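Alkaline phosphatase (Antarctic bacterium, PDB 2W5V) probably hydrolyses phosphate monoesters as an alkaline phosphatase, working with bound zinc and magnesium ions. Local coordinates at residues B[69-74]-B[355-360]; B[297-302]-B[340-345]; B[89-94]-B[361-366]; B[41-46]-B[252-257]. The protein carries 1 engineered substitution. All blocks are in the same frame, centred on the assembly; numbering follows the deposited sequence.

How the contacts relate
Followed from the N terminus, the chain first lays down 41-46, then 69-74 and 89-94, before 252-257 returns to 41-46 and closes contact 4. Contact 2 comes next, formed entirely after that loop is shut, when 340-345 folds back on 297-302. Near the C terminus 355-360 closes contact 1 on 69-74 and 361-366 closes contact 3 on 89-94. Contacts 1, 3 and 4 therefore cross one another along the chain, while contact 2 nests inside the loops of both 1 and 3. Contacts 4, 2 and 1 join strands of the same central sheet, from the metal site towards its edge; contact 3 ties together two helices packed against it.

Contact 1 of 4, residues B[69-74]-B[355-360]; sequences IGLIKT and IGIYEN
Leu71 O is held from the neighbouring strand by two unequal donors: Tyr358 N reaches it at 3.0 Å, nearly along the C=O axis, and Ile357 CA adds a C-H...O contact of 3.3 Å. The parallel ladder runs on through Lys73, whose N bonds to Tyr358 O and whose O accepts from Asn360 N at 2.9 Å. On one face Leu71 and Ile357 lie side by side, CD1 to CD1 4.0 Å; on the other, Ile72 CG2 meets Tyr358 CE1 obliquely at 3.4 Å. With CG between its backbone N and carbonyl carbon (chi1 44°), the tyrosine leans back over Gly70, where a CB would collide with Gly356 O. Lys73 and Glu359 run alongside each other, but Lys73 NZ stays 4.7 Å from Glu359 OE2 and a water bridges them; Glu359 OE1 pairs with Lys96, and Lys73 NZ also bonds to Phe54 O of the second subunit. A leucine in place of Asn360 would probably deprive Lys96 of the bond to OD1 and leave the water on Thr74 O without its ND2 anchor. Backbone bonds thus fix the strand, while Glu359 and Asn360 hold Lys96 and Lys73 reaches the second subunit.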
loop_
_atom_site.group_PDB
_atom_site.type_symbol
_atom_site.label_atom_id
_atom_site.label_comp_id
_atom_site.label_asym_id
_atom_site.label_seq_id
_atom_site.Cartn_x
_atom_site.Cartn_y
_atom_site.Cartn_z
ATOM N N ILE B 69 4.747 -9.234 -1.445
ATOM C CA ILE B 69 3.657 -8.293 -1.212
ATOM C C ILE B 69 2.866 -8.078 -2.493
ATOM O O ILE B 69 3.453 -7.975 -3.577
ATOM C CB ILE B 69 4.225 -6.934 -0.727
ATOM C CG1 ILE B 69 4.865 -7.102 0.649
ATOM C CG2 ILE B 69 3.136 -5.863 -0.714
ATOM C CD1 ILE B 69 5.779 -5.945 1.075
ATOM N N GLY B 70 1.537 -8.048 -2.382
ATOM C CA GLY B 70 0.675 -7.770 -3.524
ATOM C C GLY B 70 -0.366 -6.722 -3.157
ATOM O O GLY B 70 -0.322 -6.186 -2.057
ATOM N N LEU B 71 -1.297 -6.434 -4.064
ATOM C CA LEU B 71 -2.330 -5.434 -3.817
ATOM C C LEU B 71 -3.630 -5.974 -4.371
ATOM O O LEU B 71 -3.648 -6.501 -5.477
ATOM C CB LEU B 71 -2.012 -4.099 -4.516
ATOM C CG LEU B 71 -0.727 -3.359 -4.116
ATOM C CD1 LEU B 71 -0.464 -2.133 -4.997
ATOM C CD2 LEU B 71 -0.792 -2.946 -2.658
ATOM N N ILE B 72 -4.711 -5.861 -3.603
ATOM C CA ILE B 72 -6.026 -6.268 -4.108
ATOM C C ILE B 72 -7.003 -5.120 -4.301
ATOM O O ILE B 72 -7.019 -4.147 -3.534
ATOM C CB ILE B 72 -6.704 -7.343 -3.215
ATOM C CG1 ILE B 72 -6.732 -6.909 -1.742
ATOM C CG2 ILE B 72 -5.985 -8.661 -3.352
ATOM C CD1 ILE B 72 -7.552 -7.879 -0.839
ATOM N N LYS B 73 -7.826 -5.254 -5.336
ATOM C CA LYS B 73 -8.910 -4.329 -5.593
ATOM C C LYS B 73 -10.162 -4.925 -4.966
ATOM O O LYS B 73 -10.467 -6.097 -5.191
ATOM C CB LYS B 73 -9.094 -4.139 -7.099
ATOM C CG LYS B 73 -10.135 -3.071 -7.421
ATOM C CD LYS B 73 -10.226 -2.764 -8.905
ATOM C CE LYS B 73 -11.355 -1.762 -9.157
ATOM N NZ LYS B 73 -11.502 -1.484 -10.608
ATOM N N THR B 74 -10.886 -4.131 -4.178
ATOM C CA THR B 74 -11.880 -4.707 -3.269
ATOM C C THR B 74 -13.352 -4.491 -3.625
ATOM O O THR B 74 -14.229 -4.911 -2.860
ATOM C CB THR B 74 -11.686 -4.167 -1.846
ATOM O OG1 THR B 74 -11.860 -2.741 -1.867
ATOM C CG2 THR B 74 -10.284 -4.514 -1.319
ATOM N N ILE B 355 1.930 -12.006 -5.279
ATOM C CA ILE B 355 2.467 -10.679 -5.613
ATOM C C ILE B 355 1.699 -10.044 -6.773
ATOM O O ILE B 355 0.744 -10.622 -7.281
ATOM C CB ILE B 355 3.975 -10.727 -5.924
ATOM C CG1 ILE B 355 4.250 -11.503 -7.215
ATOM C CG2 ILE B 355 4.748 -11.331 -4.742
ATOM C CD1 ILE B 355 5.738 -11.611 -7.543
ATOM N N GLY B 356 2.096 -8.848 -7.190
ATOM C CA GLY B 356 1.352 -8.151 -8.225
ATOM C C GLY B 356 0.015 -7.595 -7.747
ATOM O O GLY B 356 -0.258 -7.509 -6.543
ATOM N N ILE B 357 -0.828 -7.215 -8.699
ATOM C CA ILE B 357 -2.085 -6.541 -8.386
ATOM C C ILE B 357 -3.222 -7.345 -8.988
ATOM O O ILE B 357 -3.141 -7.761 -10.145
ATOM C CB ILE B 357 -2.104 -5.120 -8.979
ATOM C CG1 ILE B 357 -0.901 -4.321 -8.460
ATOM C CG2 ILE B 357 -3.429 -4.409 -8.655
ATOM C CD1 ILE B 357 -0.868 -2.839 -8.938
ATOM N N TYR B 358 -4.276 -7.575 -8.208
ATOM C CA TYR B 358 -5.373 -8.427 -8.678
ATOM C C TYR B 358 -6.674 -8.159 -7.924
ATOM O O TYR B 358 -6.708 -7.391 -6.947
ATOM C CB TYR B 358 -4.980 -9.912 -8.592
ATOM C CG TYR B 358 -4.290 -10.291 -7.292
ATOM C CD1 TYR B 358 -5.016 -10.782 -6.210
ATOM C CD2 TYR B 358 -2.911 -10.147 -7.144
ATOM C CE1 TYR B 358 -4.391 -11.120 -5.009
ATOM C CE2 TYR B 358 -2.274 -10.483 -5.945
ATOM C CZ TYR B 358 -3.020 -10.974 -4.884
ATOM O OH TYR B 358 -2.402 -11.308 -3.690
ATOM N N GLU B 359 -7.755 -8.784 -8.382
ATOM C CA GLU B 359 -9.043 -8.612 -7.718
ATOM C C GLU B 359 -9.043 -9.396 -6.413
ATOM O O GLU B 359 -8.425 -10.457 -6.330
ATOM C CB GLU B 359 -10.184 -9.081 -8.623
ATOM C CG GLU B 359 -10.286 -8.296 -9.928
ATOM C CD GLU B 359 -10.843 -6.890 -9.740
ATOM O OE1 GLU B 359 -11.251 -6.544 -8.609
ATOM O OE2 GLU B 359 -10.882 -6.131 -10.734
ATOM N N ASN B 360 -9.718 -8.863 -5.392
ATOM C CA ASN B 360 -9.836 -9.565 -4.109
ATOM C C ASN B 360 -10.258 -11.033 -4.216
ATOM O O ASN B 360 -9.758 -11.875 -3.464
ATOM C CB ASN B 360 -10.732 -8.812 -3.100
ATOM C CG ASN B 360 -12.176 -8.640 -3.573
ATOM O OD1 ASN B 360 -12.536 -8.975 -4.703
ATOM N ND2 ASN B 360 -13.011 -8.101 -2.691
HETATM O O HOH W 1 -11.954 -3.970 -11.748
HETATM O O HOH W 2 -16.077 -7.143 -2.525
#

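Contact 2 of 4, residues B[297-302]-B[340-345]; sequences IVTSDH and TLIPVF. With ZN (zinc ion), chain H.
Ile297 sets CG2 beside Val344 CG1, 4.2 Å away, the two branches pointing the same way at the start of an antiparallel pairing in the central sheet, where strand 342-347 runs against its neighbours. Val298 and Phe345 form a hydrogen-bonded pair: Val298 N to Phe345 O and Phe345 N to Val298 O, each 2.8 Å, both nearly straight. Towards Ser300 the pairing lapses: Pro343 has no N-H to give, and Ser300 N stays 4.3 Å from Pro343 O. Thr299 takes over: its OG1, anti to the backbone N (chi1 -166°), donates to Pro343 O at 3.1 Å from above the carbonyl plane; its beta-branched shape suits a strand, and the same torsion sets OG1 against Val344 CG2. A valine here would probably deprive Pro343 O of its hydroxyl donor and leave it more dependent on a bridging water. That water donates to both Pro343 O and Ser300 OG, which also bonds to Ser42 OG of the adjoining strand 36-42 and Ala45 O of the turn after it. Ser300 CB rests on Ile342 CG2 at 3.7 Å, and its own O is buried with no polar partner in the model. Ile342 CD1 packs against His302 C. Asp301 and His302 turn away to the zinc, whose site Asp43 and the phosphorylated Ser84 complete, Asp301 OD2 binding at 2.0 Å and His302 NE2 at 2.1 Å.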
loop_
_atom_site.group_PDB
_atom_site.type_symbol
_atom_site.label_atom_id
_atom_site.label_comp_id
_atom_site.label_asym_id
_atom_site.label_seq_id
_atom_site.Cartn_x
_atom_site.Cartn_y
_atom_site.Cartn_z
ATOM N N ILE B 297 -0.901 -15.929 4.926
ATOM C CA ILE B 297 -1.376 -14.814 4.121
ATOM C C ILE B 297 -2.037 -13.793 5.031
ATOM O O ILE B 297 -2.871 -14.144 5.864
ATOM C CB ILE B 297 -2.424 -15.266 3.088
ATOM C CG1 ILE B 297 -1.842 -16.346 2.171
ATOM C CG2 ILE B 297 -2.921 -14.068 2.281
ATOM C CD1 ILE B 297 -2.908 -17.239 1.559
ATOM N N VAL B 298 -1.654 -12.533 4.871
ATOM C CA VAL B 298 -2.233 -11.441 5.655
ATOM C C VAL B 298 -2.806 -10.394 4.712
ATOM O O VAL B 298 -2.109 -9.904 3.812
ATOM C CB VAL B 298 -1.179 -10.740 6.538
ATOM C CG1 VAL B 298 -1.807 -9.547 7.246
ATOM C CG2 VAL B 298 -0.572 -11.714 7.561
ATOM N N THR B 299 -4.068 -10.038 4.908
ATOM C CA THR B 299 -4.657 -8.983 4.090
ATOM C C THR B 299 -5.828 -8.357 4.830
ATOM O O THR B 299 -6.098 -8.721 5.971
ATOM C CB THR B 299 -5.102 -9.506 2.702
ATOM O OG1 THR B 299 -5.352 -8.396 1.828
ATOM C CG2 THR B 299 -6.365 -10.352 2.809
ATOM N N SER B 300 -6.525 -7.436 4.177
ATOM C CA SER B 300 -7.722 -6.814 4.748
ATOM C C SER B 300 -8.851 -6.909 3.730
ATOM O O SER B 300 -8.613 -7.164 2.550
ATOM C CB SER B 300 -7.471 -5.335 5.065
ATOM O OG SER B 300 -6.226 -5.154 5.728
ATOM N N ASP B 301 -10.077 -6.666 4.173
ATOM C CA ASP B 301 -11.212 -6.721 3.261
ATOM C C ASP B 301 -11.441 -5.380 2.563
ATOM O O ASP B 301 -11.960 -5.345 1.456
ATOM C CB ASP B 301 -12.483 -7.242 3.974
ATOM C CG ASP B 301 -12.868 -6.416 5.201
ATOM O OD1 ASP B 301 -12.005 -5.677 5.726
ATOM O OD2 ASP B 301 -14.047 -6.514 5.640
ATOM N N HIS B 302 -11.019 -4.291 3.213
ATOM C CA HIS B 302 -11.168 -2.920 2.719
ATOM C C HIS B 302 -10.558 -1.986 3.771
ATOM O O HIS B 302 -10.113 -2.447 4.825
ATOM C CB HIS B 302 -12.645 -2.578 2.565
ATOM C CG HIS B 302 -13.412 -2.766 3.836
ATOM N ND1 HIS B 302 -13.403 -1.834 4.850
ATOM C CD2 HIS B 302 -14.141 -3.812 4.284
ATOM C CE1 HIS B 302 -14.124 -2.286 5.862
ATOM N NE2 HIS B 302 -14.585 -3.483 5.541
ATOM N N THR B 340 -9.842 2.114 -1.519
ATOM C CA THR B 340 -8.413 1.970 -1.844
ATOM C C THR B 340 -8.029 0.511 -2.053
ATOM O O THR B 340 -8.622 -0.391 -1.461
ATOM C CB THR B 340 -7.493 2.547 -0.745
ATOM O OG1 THR B 340 -6.118 2.297 -1.095
ATOM C CG2 THR B 340 -7.802 1.895 0.591
ATOM N N LEU B 341 -7.033 0.282 -2.906
ATOM C CA LEU B 341 -6.429 -1.035 -3.001
ATOM C C LEU B 341 -5.821 -1.376 -1.640
ATOM O O LEU B 341 -5.451 -0.487 -0.865
ATOM C CB LEU B 341 -5.330 -1.065 -4.071
ATOM C CG LEU B 341 -5.700 -0.779 -5.529
ATOM C CD1 LEU B 341 -4.461 -0.896 -6.431
ATOM C CD2 LEU B 341 -6.758 -1.714 -6.001
ATOM N N ILE B 342 -5.716 -2.669 -1.363
ATOM C CA ILE B 342 -5.300 -3.170 -0.056
ATOM C C ILE B 342 -4.078 -4.081 -0.191
ATOM O O ILE B 342 -4.053 -4.958 -1.041
ATOM C CB ILE B 342 -6.467 -3.976 0.572
ATOM C CG1 ILE B 342 -7.636 -3.038 0.930
ATOM C CG2 ILE B 342 -5.993 -4.834 1.747
ATOM C CD1 ILE B 342 -7.306 -2.020 2.021
ATOM N N PRO B 343 -3.069 -3.889 0.667
ATOM C CA PRO B 343 -1.871 -4.740 0.649
ATOM C C PRO B 343 -2.168 -6.181 1.039
ATOM O O PRO B 343 -2.990 -6.444 1.924
ATOM C CB PRO B 343 -0.955 -4.109 1.712
ATOM C CG PRO B 343 -1.542 -2.779 2.025
ATOM C CD PRO B 343 -3.006 -2.844 1.702
ATOM N N VAL B 344 -1.501 -7.105 0.358
ATOM C CA VAL B 344 -1.517 -8.513 0.703
ATOM C C VAL B 344 -0.085 -8.898 1.026
ATOM O O VAL B 344 0.837 -8.548 0.280
ATOM C CB VAL B 344 -1.943 -9.362 -0.502
ATOM C CG1 VAL B 344 -1.813 -10.861 -0.186
ATOM C CG2 VAL B 344 -3.356 -8.985 -0.942
ATOM N N PHE B 345 0.101 -9.614 2.133
ATOM C CA PHE B 345 1.416 -10.100 2.533
ATOM C C PHE B 345 1.380 -11.623 2.570
ATOM O O PHE B 345 0.415 -12.212 3.060
ATOM C CB PHE B 345 1.795 -9.575 3.922
ATOM C CG PHE B 345 1.749 -8.073 4.053
ATOM C CD1 PHE B 345 2.887 -7.304 3.827
ATOM C CD2 PHE B 345 0.578 -7.432 4.423
ATOM C CE1 PHE B 345 2.853 -5.918 3.947
ATOM C CE2 PHE B 345 0.534 -6.045 4.556
ATOM C CZ PHE B 345 1.684 -5.283 4.319
HETATM ZN ZN ZN H . -14.835 -5.096 6.837
HETATM O O HOH W 3 -3.690 -5.697 4.581
#

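Contact 3 of 4, residues B[89-94]-B[361-366]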
loop_
_atom_site.group_PDB
_atom_site.type_symbol
_atom_site.label_atom_id
_atom_site.label_comp_id
_atom_site.label_asym_id
_atom_site.label_seq_id
_atom_site.Cartn_x
_atom_site.Cartn_y
_atom_site.Cartn_z
ATOM N N THR B 89 -16.495 -12.852 1.400
ATOM C CA THR B 89 -16.971 -13.901 0.493
ATOM C C THR B 89 -16.058 -13.974 -0.753
ATOM O O THR B 89 -15.858 -15.050 -1.327
ATOM C CB THR B 89 -18.456 -13.686 0.091
ATOM O OG1 THR B 89 -19.291 -13.783 1.260
ATOM C CG2 THR B 89 -18.906 -14.755 -0.911
ATOM N N ALA B 90 -15.487 -12.840 -1.157
ATOM C CA ALA B 90 -14.506 -12.855 -2.243
ATOM C C ALA B 90 -13.357 -13.801 -1.888
ATOM O O ALA B 90 -12.939 -14.619 -2.709
ATOM C CB ALA B 90 -13.977 -11.454 -2.518
ATOM N N PHE B 91 -12.857 -13.685 -0.656
ATOM C CA PHE B 91 -11.760 -14.527 -0.167
ATOM C C PHE B 91 -12.192 -15.981 0.040
ATOM O O PHE B 91 -11.473 -16.916 -0.314
ATOM C CB PHE B 91 -11.228 -14.025 1.176
ATOM C CG PHE B 91 -10.697 -12.614 1.159
ATOM C CD1 PHE B 91 -10.223 -12.029 -0.005
ATOM C CD2 PHE B 91 -10.634 -11.889 2.341
ATOM C CE1 PHE B 91 -9.713 -10.727 0.007
ATOM C CE2 PHE B 91 -10.127 -10.596 2.359
ATOM C CZ PHE B 91 -9.664 -10.014 1.192
ATOM N N SER B 92 -13.356 -16.173 0.647
ATOM C CA SER B 92 -13.756 -17.519 1.043
ATOM C C SER B 92 -14.297 -18.355 -0.111
ATOM O O SER B 92 -14.170 -19.577 -0.086
ATOM C CB SER B 92 -14.792 -17.474 2.168
ATOM O OG SER B 92 -16.023 -16.963 1.686
ATOM N N CYS B 93 -14.907 -17.703 -1.103
ATOM C CA CYS B 93 -15.601 -18.413 -2.180
ATOM C C CYS B 93 -15.077 -18.111 -3.582
ATOM O O CYS B 93 -15.353 -18.854 -4.521
ATOM C CB CYS B 93 -17.106 -18.142 -2.125
ATOM S SG CYS B 93 -17.872 -18.737 -0.593
ATOM N N GLY B 94 -14.331 -17.020 -3.726
ATOM C CA GLY B 94 -13.683 -16.724 -4.993
ATOM C C GLY B 94 -14.545 -16.043 -6.043
ATOM O O GLY B 94 -14.221 -16.072 -7.234
ATOM N N ASN B 361 -11.157 -11.360 -5.140
ATOM C CA ASN B 361 -11.627 -12.746 -5.190
ATOM C C ASN B 361 -10.560 -13.723 -5.662
ATOM O O ASN B 361 -10.704 -14.930 -5.489
ATOM C CB ASN B 361 -12.916 -12.909 -5.997
ATOM C CG ASN B 361 -12.753 -12.531 -7.450
ATOM O OD1 ASN B 361 -12.460 -11.382 -7.772
ATOM N ND2 ASN B 361 -12.970 -13.494 -8.345
ATOM N N GLU B 362 -9.481 -13.209 -6.246
ATOM C CA GLU B 362 -8.399 -14.088 -6.699
ATOM C C GLU B 362 -7.616 -14.682 -5.535
ATOM O O GLU B 362 -6.881 -15.649 -5.710
ATOM C CB GLU B 362 -7.457 -13.369 -7.674
ATOM C CG GLU B 362 -8.122 -12.968 -8.984
ATOM C CD GLU B 362 -8.563 -14.164 -9.815
ATOM O OE1 GLU B 362 -8.056 -15.278 -9.578
ATOM O OE2 GLU B 362 -9.417 -13.985 -10.712
ATOM N N ILE B 363 -7.751 -14.096 -4.350
ATOM C CA ILE B 363 -7.144 -14.685 -3.157
ATOM C C ILE B 363 -7.576 -16.147 -3.044
ATOM O O ILE B 363 -6.752 -17.027 -2.780
ATOM C CB ILE B 363 -7.561 -13.956 -1.868
ATOM C CG1 ILE B 363 -6.843 -12.601 -1.745
ATOM C CG2 ILE B 363 -7.279 -14.830 -0.646
ATOM C CD1 ILE B 363 -5.347 -12.701 -1.481
ATOM N N PHE B 364 -8.868 -16.396 -3.259
ATOM C CA PHE B 364 -9.422 -17.755 -3.194
ATOM C C PHE B 364 -8.757 -18.655 -4.224
ATOM O O PHE B 364 -8.301 -19.751 -3.907
ATOM C CB PHE B 364 -10.937 -17.731 -3.439
ATOM C CG PHE B 364 -11.551 -19.097 -3.670
ATOM C CD1 PHE B 364 -12.150 -19.789 -2.625
ATOM C CD2 PHE B 364 -11.542 -19.678 -4.934
ATOM C CE1 PHE B 364 -12.728 -21.039 -2.828
ATOM C CE2 PHE B 364 -12.117 -20.936 -5.147
ATOM C CZ PHE B 364 -12.709 -21.613 -4.089
ATOM N N HIS B 365 -8.707 -18.182 -5.464
ATOM C CA HIS B 365 -8.184 -18.994 -6.552
ATOM C C HIS B 365 -6.695 -19.258 -6.397
ATOM O O HIS B 365 -6.202 -20.318 -6.772
ATOM C CB HIS B 365 -8.532 -18.349 -7.888
ATOM C CG HIS B 365 -10.010 -18.288 -8.128
ATOM N ND1 HIS B 365 -10.751 -19.400 -8.472
ATOM C CD2 HIS B 365 -10.893 -17.266 -8.027
ATOM C CE1 HIS B 365 -12.021 -19.059 -8.592
ATOM N NE2 HIS B 365 -12.136 -17.769 -8.325
ATOM N N LYS B 366 -5.989 -18.296 -5.814
ATOM C CA LYS B 366 -4.569 -18.464 -5.547
ATOM C C LYS B 366 -4.307 -19.473 -4.428
ATOM O O LYS B 366 -3.365 -20.252 -4.517
ATOM C CB LYS B 366 -3.912 -17.112 -5.239
ATOM C CG LYS B 366 -3.899 -16.158 -6.447
ATOM C CD LYS B 366 -3.344 -14.787 -6.044
ATOM C CE LYS B 366 -3.190 -13.874 -7.259
ATOM N NZ LYS B 366 -2.097 -14.345 -8.159
#
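Phe364 and Gly94 meet where two helices lie side by side, their short segments inclined by only 20°. Phe364, with CG anti to the backbone N (chi1 168°), drives its ring across the end of helix 86-93: CB is 3.3 Å from Gly94 CA, Cys93 O stands over the centre of one ring face, and Phe91 O and Ser92 O lie at the edge, where CD1 is 3.3 Å from Ser92 O. Carbonyl oxygens at this rim suit an aromatic residue, whose edge C-H groups are slightly positive. The next ring along, His365, presents a face to Phe364 CD2, which sits above its centre, and turns its NE2 towards Gly94. Further along, Phe91 and Ile363 cross at a slant, CD1 to CB 3.8 Å, while the small Ala90 allows its O within 3.4 Å of Asn361 CA. Gly94 takes the positive phi that glycine adopts readily, and a CB there would strike Phe364 and His365. Its O receives two donors differently: His365 NE2, 2.9 Å from Gly94 O, lies on a lone pair in the carbonyl plane, whereas Asn361 ND2 comes from well above it at 3.1 Å. The histidine must carry its hydrogen on NE2 to do so. Two N-H donors from 361-366 thus satisfy a carbonyl just past the end of helix 86-93, adding polar bonds to the aromatic packing.

Contact 4 of 4, residues B[41-46]-B[252-257]; sequences ISDGAG and MSEGSQ. With MG (magnesium ion), chain I; ZN (zinc ion), chain H.
The magnesium site lies where two parallel neighbours of the central sheet end, and Asp43 and Glu254 supply one ligand from each segment. Asp43 OD2 and Glu254 OE2 each bind the metal at 2.1 Å; the shared ion probably offsets the repulsion of these two carboxylate oxygens, 3.1 Å apart. Asp43 OD1 also holds zinc at 2.0 Å beside Asp301, His302 and the phosphorylated Ser84. Thr137 and three waters complete six ligands round magnesium. Glu254, extended with CG anti to the backbone N (chi1 -178°), reaches the ion, and Ser256 OG donates to its other oxygen, Glu254 OE1, at 2.6 Å from above the carboxylate plane. One metal-bound water donates to the same OE1, another to Ser256 O. The ladder sets the register: Ile41 N to Ser253 O at 3.0 Å, Gly255 N to Ile41 O at 2.9 Å, and Asp43 N to Gly255 O at 3.2 Å. The side chains of Ile41 and Met252 cross at about a right angle, CD1 to CG 3.8 Å. Asp43 sits in a type II turn from Ser42 to Ala45, whose third position suits Gly44 with its positive phi. Metal ligands at the C-terminal ends of parallel strands are characteristic of the alkaline phosphatase fold.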
loop_
_atom_site.group_PDB
_atom_site.type_symbol
_atom_site.label_atom_id
_atom_site.label_comp_id
_atom_site.label_asym_id
_atom_site.label_seq_id
_atom_site.Cartn_x
_atom_site.Cartn_y
_atom_site.Cartn_z
ATOM N N ILE B 41 -6.956 -11.869 8.567
ATOM C CA ILE B 41 -7.676 -10.761 7.975
ATOM C C ILE B 41 -7.817 -9.655 9.006
ATOM O O ILE B 41 -8.386 -9.858 10.081
ATOM C CB ILE B 41 -9.081 -11.196 7.520
ATOM C CG1 ILE B 41 -8.987 -12.285 6.450
ATOM C CG2 ILE B 41 -9.878 -10.001 7.015
ATOM C CD1 ILE B 41 -10.347 -12.829 6.017
ATOM N N SER B 42 -7.287 -8.489 8.673
ATOM C CA SER B 42 -7.464 -7.303 9.497
ATOM C C SER B 42 -8.611 -6.514 8.887
ATOM O O SER B 42 -8.456 -5.884 7.835
ATOM C CB SER B 42 -6.190 -6.459 9.484
ATOM O OG SER B 42 -5.679 -6.337 8.162
ATOM N N ASP B 43 -9.765 -6.551 9.537
ATOM C CA ASP B 43 -10.939 -5.896 8.983
ATOM C C ASP B 43 -10.784 -4.377 9.022
ATOM O O ASP B 43 -10.593 -3.795 10.087
ATOM C CB ASP B 43 -12.212 -6.328 9.719
ATOM C CG ASP B 43 -13.459 -6.056 8.902
ATOM O OD1 ASP B 43 -13.579 -4.926 8.392
ATOM O OD2 ASP B 43 -14.298 -6.968 8.736
ATOM N N GLY B 44 -10.851 -3.748 7.853
ATOM C CA GLY B 44 -10.830 -2.303 7.761
ATOM C C GLY B 44 -9.446 -1.672 7.765
ATOM O O GLY B 44 -9.330 -0.449 7.852
ATOM N N ALA B 45 -8.399 -2.487 7.654
ATOM C CA ALA B 45 -7.031 -1.958 7.700
ATOM C C ALA B 45 -6.449 -1.633 6.318
ATOM O O ALA B 45 -6.061 -2.529 5.569
ATOM C CB ALA B 45 -6.105 -2.924 8.448
ATOM N N GLY B 46 -6.384 -0.349 5.983
ATOM C CA GLY B 46 -5.664 0.055 4.785
ATOM C C GLY B 46 -4.173 0.164 5.082
ATOM O O GLY B 46 -3.732 -0.135 6.178
ATOM N N MET B 252 -8.589 -19.328 9.373
ATOM C CA MET B 252 -8.782 -17.896 9.161
ATOM C C MET B 252 -8.937 -17.267 10.543
ATOM O O MET B 252 -9.819 -17.659 11.301
ATOM C CB MET B 252 -10.035 -17.613 8.322
ATOM C CG MET B 252 -10.167 -16.149 7.871
ATOM S SD MET B 252 -10.672 -14.977 9.164
ATOM C CE MET B 252 -12.361 -15.536 9.456
ATOM N N SER B 253 -8.054 -16.327 10.872
ATOM C CA SER B 253 -8.154 -15.542 12.104
ATOM C C SER B 253 -8.352 -14.065 11.767
ATOM O O SER B 253 -7.642 -13.512 10.921
ATOM C CB SER B 253 -6.890 -15.687 12.955
ATOM O OG SER B 253 -6.683 -17.038 13.315
ATOM N N GLU B 254 -9.294 -13.419 12.442
ATOM C CA GLU B 254 -9.628 -12.047 12.102
ATOM C C GLU B 254 -9.372 -11.085 13.248
ATOM O O GLU B 254 -9.832 -11.312 14.368
ATOM C CB GLU B 254 -11.093 -11.935 11.683
ATOM C CG GLU B 254 -11.461 -10.524 11.265
ATOM C CD GLU B 254 -12.946 -10.263 11.273
ATOM O OE1 GLU B 254 -13.691 -11.015 11.933
ATOM O OE2 GLU B 254 -13.362 -9.286 10.626
ATOM N N GLY B 255 -8.634 -10.013 12.962
ATOM C CA GLY B 255 -8.598 -8.858 13.843
ATOM C C GLY B 255 -9.822 -8.020 13.510
ATOM O O GLY B 255 -9.758 -7.086 12.708
ATOM N N SER B 256 -10.943 -8.365 14.132
ATOM C CA SER B 256 -12.257 -7.879 13.713
ATOM C C SER B 256 -12.514 -6.400 14.007
ATOM O O SER B 256 -13.268 -5.735 13.280
ATOM C CB SER B 256 -13.352 -8.707 14.399
ATOM O OG SER B 256 -13.118 -10.101 14.259
ATOM N N GLN B 257 -11.915 -5.888 15.077
ATOM C CA GLN B 257 -12.350 -4.599 15.613
ATOM C C GLN B 257 -11.557 -3.397 15.122
ATOM O O GLN B 257 -11.849 -2.258 15.499
ATOM C CB GLN B 257 -12.413 -4.632 17.142
ATOM C CG GLN B 257 -13.351 -5.710 17.666
ATOM C CD GLN B 257 -13.630 -5.584 19.144
ATOM O OE1 GLN B 257 -13.583 -4.489 19.708
ATOM N NE2 GLN B 257 -13.922 -6.708 19.787
HETATM MG MG MG I . -15.146 -8.314 10.096
HETATM ZN ZN ZN H . -14.835 -5.096 6.837
HETATM O O HOH W 4 -16.176 -9.875 11.416
HETATM O O HOH W 5 -15.043 -6.761 11.646
HETATM O O HOH W 6 -17.283 -7.583 9.634
#